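Local coordinates for protein phosphoserine phosphatase (Thermococcus onnurineus, PDB 4AP9) that probably hydrolyses L-phosphoserine to L-serine and phosphate with the help of magnesium, as a phosphatase of the haloacid dehalogenase superfamily, at residues A[71-80]-A[105-115]. Numbering follows the deposited sequence.
Sequences FLRTREKVNV and FEEVLEPFKEL
Arg75 and Val108 bring the two backbones to 4.7 Å between their CA atoms, and from there 71-80, helical at first, then 3-10 over 74-77 and loop beyond, follows 105-115 so that Asn79 has Pro111 as its nearest CA. At one end Phe71 and Phe105 make a T-shaped stack, planes at 73°: CZ of Phe71 comes down on one face of Phe105, off its centre, 3.6 Å from CD2. Val108 presses CG2 against CE1 of the Phe71 ring and both methyls against OG1 of Thr74. That hydroxyl sits between its backbone N and carbonyl carbon (chi1 66°), which turns it back to Phe71 O, to which OG1 donates at 2.8 Å. Val78 wedges in next: CG1 touches CE2 of Phe112 at 3.4 Å and CG of Pro111 at 3.7 Å, while CG2 lies against Val108. Farther along, Val80 rests CG2 on the Pro111 carbonyl and CG1 on Leu115. On the outer flank, Arg75 bends at chi3 (-79°) and reaches Glu110 in a salt bridge, NH2 to OE1 2.9 Å, whose hydrogen bond is weak. A leucine here would probably leave the Glu110 carboxylate without this positive mate. Phe25, Phe126 and Phe131 also meet Phe71, and Phe23 touches Val78 and Val108. The contact thus ties helix 68-73 to the loop between strands 97-102 and 118-127 of the central HAD sheet.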
ATOM      1  N   PHE A  71     -11.144  44.509  -1.873  1.00 19.05           N
ATOM      2  CA  PHE A  71     -11.149  43.057  -1.817  1.00 17.87           C
ATOM      3  C   PHE A  71     -12.185  42.588  -0.801  1.00 18.39           C
ATOM      4  O   PHE A  71     -13.049  41.769  -1.109  1.00 17.09           O
ATOM      5  CB  PHE A  71      -9.749  42.583  -1.397  1.00 19.04           C
ATOM      6  CG  PHE A  71      -9.474  41.124  -1.649  1.00 20.79           C
ATOM      7  CD1 PHE A  71      -9.743  40.177  -0.681  1.00 23.49           C
ATOM      8  CD2 PHE A  71      -8.885  40.716  -2.835  1.00 23.47           C
ATOM      9  CE1 PHE A  71      -9.474  38.840  -0.905  1.00 19.32           C
ATOM     10  CE2 PHE A  71      -8.605  39.378  -3.060  1.00 21.21           C
ATOM     11  CZ  PHE A  71      -8.914  38.443  -2.087  1.00 17.65           C
ATOM     12  N   LEU A  72     -12.098  43.124   0.414  1.00 16.93           N
ATOM     13  CA  LEU A  72     -12.998  42.741   1.500  1.00 18.10           C
ATOM     14  C   LEU A  72     -14.450  43.207   1.328  1.00 18.67           C
ATOM     15  O   LEU A  72     -15.367  42.587   1.856  1.00 21.05           O
ATOM     16  CB  LEU A  72     -12.431  43.193   2.847  1.00 19.41           C
ATOM     17  CG  LEU A  72     -11.144  42.463   3.225  1.00 18.46           C
ATOM     18  CD1 LEU A  72     -10.548  43.038   4.503  1.00 21.88           C
ATOM     19  CD2 LEU A  72     -11.415  40.966   3.373  1.00 23.70           C
ATOM     20  N   ARG A  73     -14.657  44.289   0.586  1.00 17.81           N
ATOM     21  CA  ARG A  73     -16.006  44.754   0.266  1.00 18.54           C
ATOM     22  C   ARG A  73     -16.885  43.643  -0.315  1.00 18.99           C
ATOM     23  O   ARG A  73     -18.093  43.648  -0.131  1.00 20.60           O
ATOM     24  CB  ARG A  73     -15.923  45.881  -0.752  1.00 19.58           C
ATOM     25  CG  ARG A  73     -16.908  47.007  -0.544  1.00 30.20           C
ATOM     26  CD  ARG A  73     -16.141  48.356  -0.591  1.00 30.63           C
ATOM     27  NE  ARG A  73     -16.930  49.426  -1.203  1.00 34.91           N
ATOM     28  CZ  ARG A  73     -16.483  50.256  -2.146  1.00 27.00           C
ATOM     29  NH1 ARG A  73     -15.241  50.177  -2.576  1.00 11.80           N
ATOM     30  NH2 ARG A  73     -17.298  51.183  -2.650  1.00 32.42           N
ATOM     31  N   THR A  74     -16.273  42.707  -1.035  1.00 18.44           N
ATOM     32  CA  THR A  74     -17.029  41.642  -1.693  1.00 17.50           C
ATOM     33  C   THR A  74     -17.735  40.702  -0.719  1.00 20.28           C
ATOM     34  O   THR A  74     -18.739  40.080  -1.077  1.00 19.88           O
ATOM     35  CB  THR A  74     -16.147  40.802  -2.632  1.00 17.53           C
ATOM     36  OG1 THR A  74     -15.175  40.077  -1.863  1.00 16.82           O
ATOM     37  CG2 THR A  74     -15.428  41.697  -3.638  1.00 16.47           C
ATOM     38  N   ARG A  75     -17.233  40.593   0.507  1.00 19.16           N
ATOM     39  CA  ARG A  75     -17.878  39.698   1.461  1.00 21.62           C
ATOM     40  C   ARG A  75     -19.313  40.163   1.749  1.00 21.02           C
ATOM     41  O   ARG A  75     -20.147  39.391   2.222  1.00 19.59           O
ATOM     42  CB  ARG A  75     -17.049  39.524   2.747  1.00 24.95           C
ATOM     43  CG  ARG A  75     -16.805  40.792   3.523  1.00 32.27           C
ATOM     44  CD  ARG A  75     -15.588  40.682   4.452  1.00 34.00           C
ATOM     45  NE  ARG A  75     -15.862  39.954   5.694  1.00 41.61           N
ATOM     46  CZ  ARG A  75     -16.674  40.399   6.656  1.00 49.32           C
ATOM     47  NH1 ARG A  75     -17.323  41.557   6.513  1.00 46.42           N
ATOM     48  NH2 ARG A  75     -16.857  39.681   7.764  1.00 49.62           N
ATOM     49  N   GLU A  76     -19.602  41.420   1.445  1.00 20.28           N
ATOM     50  CA  GLU A  76     -20.970  41.918   1.530  1.00 21.48           C
ATOM     51  C   GLU A  76     -21.927  41.194   0.572  1.00 22.72           C
ATOM     52  O   GLU A  76     -23.141  41.193   0.778  1.00 25.67           O
ATOM     53  CB  GLU A  76     -20.988  43.428   1.294  1.00 25.67           C
ATOM     54  CG  GLU A  76     -20.257  44.191   2.392  1.00 27.26           C
ATOM     55  CD  GLU A  76     -20.124  45.668   2.107  1.00 31.81           C
ATOM     56  OE1 GLU A  76     -20.695  46.136   1.098  1.00 30.04           O
ATOM     57  OE2 GLU A  76     -19.441  46.358   2.897  1.00 32.12           O
ATOM     58  N   LYS A  77     -21.379  40.576  -0.469  1.00 19.99           N
ATOM     59  CA  LYS A  77     -22.188  39.836  -1.431  1.00 19.89           C
ATOM     60  C   LYS A  77     -22.277  38.352  -1.074  1.00 20.75           C
ATOM     61  O   LYS A  77     -22.879  37.562  -1.794  1.00 23.34           O
ATOM     62  CB  LYS A  77     -21.632  40.001  -2.846  1.00 20.91           C
ATOM     63  CG  LYS A  77     -21.962  41.336  -3.486  1.00 23.28           C
ATOM     64  CD  LYS A  77     -21.735  41.300  -4.997  1.00 21.55           C
ATOM     65  CE  LYS A  77     -22.127  42.609  -5.655  1.00 23.23           C
ATOM     66  NZ  LYS A  77     -22.222  42.471  -7.147  1.00 26.47           N
ATOM     67  N   VAL A  78     -21.673  37.982   0.042  1.00 18.44           N
ATOM     68  CA  VAL A  78     -21.661  36.602   0.493  1.00 18.56           C
ATOM     69  C   VAL A  78     -22.496  36.501   1.754  1.00 20.54           C
ATOM     70  O   VAL A  78     -22.169  37.115   2.765  1.00 20.60           O
ATOM     71  CB  VAL A  78     -20.223  36.155   0.824  1.00 16.22           C
ATOM     72  CG1 VAL A  78     -20.209  34.732   1.358  1.00 17.89           C
ATOM     73  CG2 VAL A  78     -19.324  36.314  -0.402  1.00 17.72           C
ATOM     74  N   ASN A  79     -23.576  35.731   1.703  1.00 21.76           N
ATOM     75  CA  ASN A  79     -24.453  35.607   2.862  1.00 22.56           C
ATOM     76  C   ASN A  79     -24.901  34.166   3.063  1.00 21.72           C
ATOM     77  O   ASN A  79     -25.129  33.452   2.095  1.00 22.04           O
ATOM     78  CB  ASN A  79     -25.662  36.540   2.712  1.00 25.01           C
ATOM     79  CG  ASN A  79     -25.256  37.971   2.329  1.00 29.73           C
ATOM     80  OD1 ASN A  79     -24.786  38.746   3.171  1.00 33.80           O
ATOM     81  ND2 ASN A  79     -25.437  38.324   1.052  1.00 28.84           N
ATOM     82  N   VAL A  80     -24.997  33.736   4.318  1.00 20.04           N
ATOM     83  CA  VAL A  80     -25.539  32.413   4.632  1.00 19.62           C
ATOM     84  C   VAL A  80     -27.057  32.462   4.580  1.00 21.34           C
ATOM     85  O   VAL A  80     -27.697  32.992   5.484  1.00 21.46           O
ATOM     86  CB  VAL A  80     -25.115  31.966   6.029  1.00 23.08           C
ATOM     87  CG1 VAL A  80     -25.679  30.590   6.345  1.00 21.43           C
ATOM     88  CG2 VAL A  80     -23.601  31.987   6.139  1.00 20.67           C
ATOM     89  N   PHE A 105     -11.123  32.649  -1.756  1.00 11.95           N
ATOM     90  CA  PHE A 105     -10.501  33.194  -0.549  1.00 10.68           C
ATOM     91  C   PHE A 105     -11.293  33.101   0.755  1.00 14.27           C
ATOM     92  O   PHE A 105     -12.462  33.480   0.809  1.00 12.50           O
ATOM     93  CB  PHE A 105     -10.146  34.660  -0.853  1.00 13.44           C
ATOM     94  CG  PHE A 105      -9.201  34.826  -2.013  1.00 13.85           C
ATOM     95  CD1 PHE A 105      -7.840  34.660  -1.843  1.00 13.45           C
ATOM     96  CD2 PHE A 105      -9.673  35.146  -3.279  1.00 12.74           C
ATOM     97  CE1 PHE A 105      -6.975  34.804  -2.899  1.00 14.10           C
ATOM     98  CE2 PHE A 105      -8.802  35.294  -4.340  1.00 12.25           C
ATOM     99  CZ  PHE A 105      -7.455  35.118  -4.154  1.00 14.19           C
ATOM    100  N   GLU A 106     -10.657  32.589   1.806  1.00 11.51           N
ATOM    101  CA  GLU A 106     -11.296  32.510   3.117  1.00 12.49           C
ATOM    102  C   GLU A 106     -11.778  33.871   3.593  1.00 14.55           C
ATOM    103  O   GLU A 106     -12.776  33.966   4.307  1.00 15.51           O
ATOM    104  CB  GLU A 106     -10.334  31.932   4.163  1.00 13.94           C
ATOM    105  CG  GLU A 106     -10.149  30.416   4.038  1.00 15.22           C
ATOM    106  CD  GLU A 106      -9.552  29.788   5.289  1.00 19.92           C
ATOM    107  OE1 GLU A 106      -9.219  30.545   6.234  1.00 17.57           O
ATOM    108  OE2 GLU A 106      -9.430  28.533   5.322  1.00 20.25           O
ATOM    109  N   GLU A 107     -11.052  34.916   3.202  1.00 13.56           N
ATOM    110  CA  GLU A 107     -11.311  36.267   3.671  1.00 15.73           C
ATOM    111  C   GLU A 107     -12.655  36.755   3.132  1.00 15.75           C
ATOM    112  O   GLU A 107     -13.418  37.438   3.828  1.00 17.48           O
ATOM    113  CB  GLU A 107     -10.157  37.202   3.265  1.00 15.56           C
ATOM    114  CG  GLU A 107      -8.774  36.830   3.880  1.00 17.82           C
ATOM    115  CD  GLU A 107      -7.939  35.853   3.023  1.00 15.79           C
ATOM    116  OE1 GLU A 107      -8.494  35.186   2.128  1.00 14.44           O
ATOM    117  OE2 GLU A 107      -6.707  35.780   3.230  1.00 16.67           O
ATOM    118  N   VAL A 108     -12.946  36.372   1.898  1.00 13.78           N
ATOM    119  CA  VAL A 108     -14.213  36.709   1.265  1.00 15.43           C
ATOM    120  C   VAL A 108     -15.355  35.766   1.688  1.00 17.27           C
ATOM    121  O   VAL A 108     -16.514  36.180   1.797  1.00 16.14           O
ATOM    122  CB  VAL A 108     -14.050  36.699  -0.254  1.00 17.04           C
ATOM    123  CG1 VAL A 108     -15.379  36.849  -0.940  1.00 19.38           C
ATOM    124  CG2 VAL A 108     -13.117  37.821  -0.667  1.00 16.94           C
ATOM    125  N   LEU A 109     -15.024  34.507   1.945  1.00 15.94           N
ATOM    126  CA  LEU A 109     -16.047  33.518   2.298  1.00 16.95           C
ATOM    127  C   LEU A 109     -16.215  33.417   3.810  1.00 18.11           C
ATOM    128  O   LEU A 109     -16.788  32.463   4.332  1.00 18.37           O
ATOM    129  CB  LEU A 109     -15.706  32.155   1.697  1.00 16.18           C
ATOM    130  CG  LEU A 109     -15.802  32.100   0.169  1.00 17.40           C
ATOM    131  CD1 LEU A 109     -15.358  30.732  -0.355  1.00 18.59           C
ATOM    132  CD2 LEU A 109     -17.218  32.433  -0.305  1.00 15.39           C
ATOM    133  N   GLU A 110     -15.722  34.428   4.500  1.00 18.19           N
ATOM    134  CA  GLU A 110     -15.794  34.490   5.950  1.00 19.91           C
ATOM    135  C   GLU A 110     -17.182  34.171   6.551  1.00 20.68           C
ATOM    136  O   GLU A 110     -17.273  33.534   7.607  1.00 18.57           O
ATOM    137  CB  GLU A 110     -15.269  35.851   6.412  1.00 20.96           C
ATOM    138  CG  GLU A 110     -15.134  35.984   7.903  1.00 25.95           C
ATOM    139  CD  GLU A 110     -16.414  36.443   8.550  1.00 32.40           C
ATOM    140  OE1 GLU A 110     -17.342  36.845   7.808  1.00 31.15           O
ATOM    141  OE2 GLU A 110     -16.494  36.393   9.798  1.00 36.33           O
ATOM    142  N   PRO A 111     -18.268  34.598   5.886  1.00 19.45           N
ATOM    143  CA  PRO A 111     -19.574  34.264   6.476  1.00 19.16           C
ATOM    144  C   PRO A 111     -19.809  32.754   6.693  1.00 19.60           C
ATOM    145  O   PRO A 111     -20.602  32.377   7.555  1.00 19.32           O
ATOM    146  CB  PRO A 111     -20.579  34.845   5.459  1.00 18.66           C
ATOM    147  CG  PRO A 111     -19.843  35.966   4.798  1.00 19.67           C
ATOM    148  CD  PRO A 111     -18.392  35.514   4.734  1.00 19.96           C
ATOM    149  N   PHE A 112     -19.113  31.907   5.937  1.00 17.41           N
ATOM    150  CA  PHE A 112     -19.282  30.460   6.037  1.00 17.63           C
ATOM    151  C   PHE A 112     -18.282  29.814   7.000  1.00 18.77           C
ATOM    152  O   PHE A 112     -18.310  28.607   7.206  1.00 17.99           O
ATOM    153  CB  PHE A 112     -19.104  29.823   4.660  1.00 14.77           C
ATOM    154  CG  PHE A 112     -20.174  30.181   3.683  1.00 16.87           C
ATOM    155  CD1 PHE A 112     -21.424  29.592   3.766  1.00 17.29           C
ATOM    156  CD2 PHE A 112     -19.934  31.097   2.669  1.00 17.02           C
ATOM    157  CE1 PHE A 112     -22.413  29.914   2.861  1.00 16.44           C
ATOM    158  CE2 PHE A 112     -20.924  31.423   1.771  1.00 15.87           C
ATOM    159  CZ  PHE A 112     -22.166  30.822   1.866  1.00 14.80           C
ATOM    160  N   LYS A 113     -17.400  30.625   7.580  1.00 18.08           N
ATOM    161  CA  LYS A 113     -16.243  30.121   8.322  1.00 19.78           C
ATOM    162  C   LYS A 113     -16.626  29.201   9.488  1.00 21.54           C
ATOM    163  O   LYS A 113     -15.909  28.256   9.805  1.00 20.61           O
ATOM    164  CB  LYS A 113     -15.436  31.314   8.839  1.00 24.98           C
ATOM    165  CG  LYS A 113     -14.086  31.006   9.455  1.00 29.76           C
ATOM    166  CD  LYS A 113     -13.517  32.303  10.022  1.00 33.42           C
ATOM    167  CE  LYS A 113     -12.007  32.255  10.212  1.00 42.95           C
ATOM    168  NZ  LYS A 113     -11.435  33.623  10.449  1.00 40.94           N
ATOM    169  N   GLU A 114     -17.749  29.489  10.136  1.00 21.45           N
ATOM    170  CA  GLU A 114     -18.146  28.731  11.321  1.00 23.00           C
ATOM    171  C   GLU A 114     -19.410  27.913  11.102  1.00 21.90           C
ATOM    172  O   GLU A 114     -19.954  27.326  12.048  1.00 19.93           O
ATOM    173  CB  GLU A 114     -18.355  29.670  12.507  1.00 25.68           C
ATOM    174  CG  GLU A 114     -17.174  30.569  12.805  1.00 30.14           C
ATOM    175  CD  GLU A 114     -15.981  29.804  13.335  1.00 34.12           C
ATOM    176  OE1 GLU A 114     -16.125  28.599  13.652  1.00 38.26           O
ATOM    177  OE2 GLU A 114     -14.892  30.408  13.430  1.00 40.73           O
ATOM    178  N   LEU A 115     -19.878  27.867   9.860  1.00 16.02           N
ATOM    179  CA  LEU A 115     -21.137  27.201   9.574  1.00 19.48           C
ATOM    180  C   LEU A 115     -20.986  25.686   9.665  1.00 17.30           C
ATOM    181  O   LEU A 115     -21.823  25.007  10.246  1.00 18.82           O
ATOM    182  CB  LEU A 115     -21.665  27.604   8.198  1.00 16.53           C
ATOM    183  CG  LEU A 115     -22.990  26.947   7.816  1.00 18.65           C
ATOM    184  CD1 LEU A 115     -24.096  27.337   8.791  1.00 19.66           C
ATOM    185  CD2 LEU A 115     -23.383  27.338   6.410  1.00 17.22           C
TER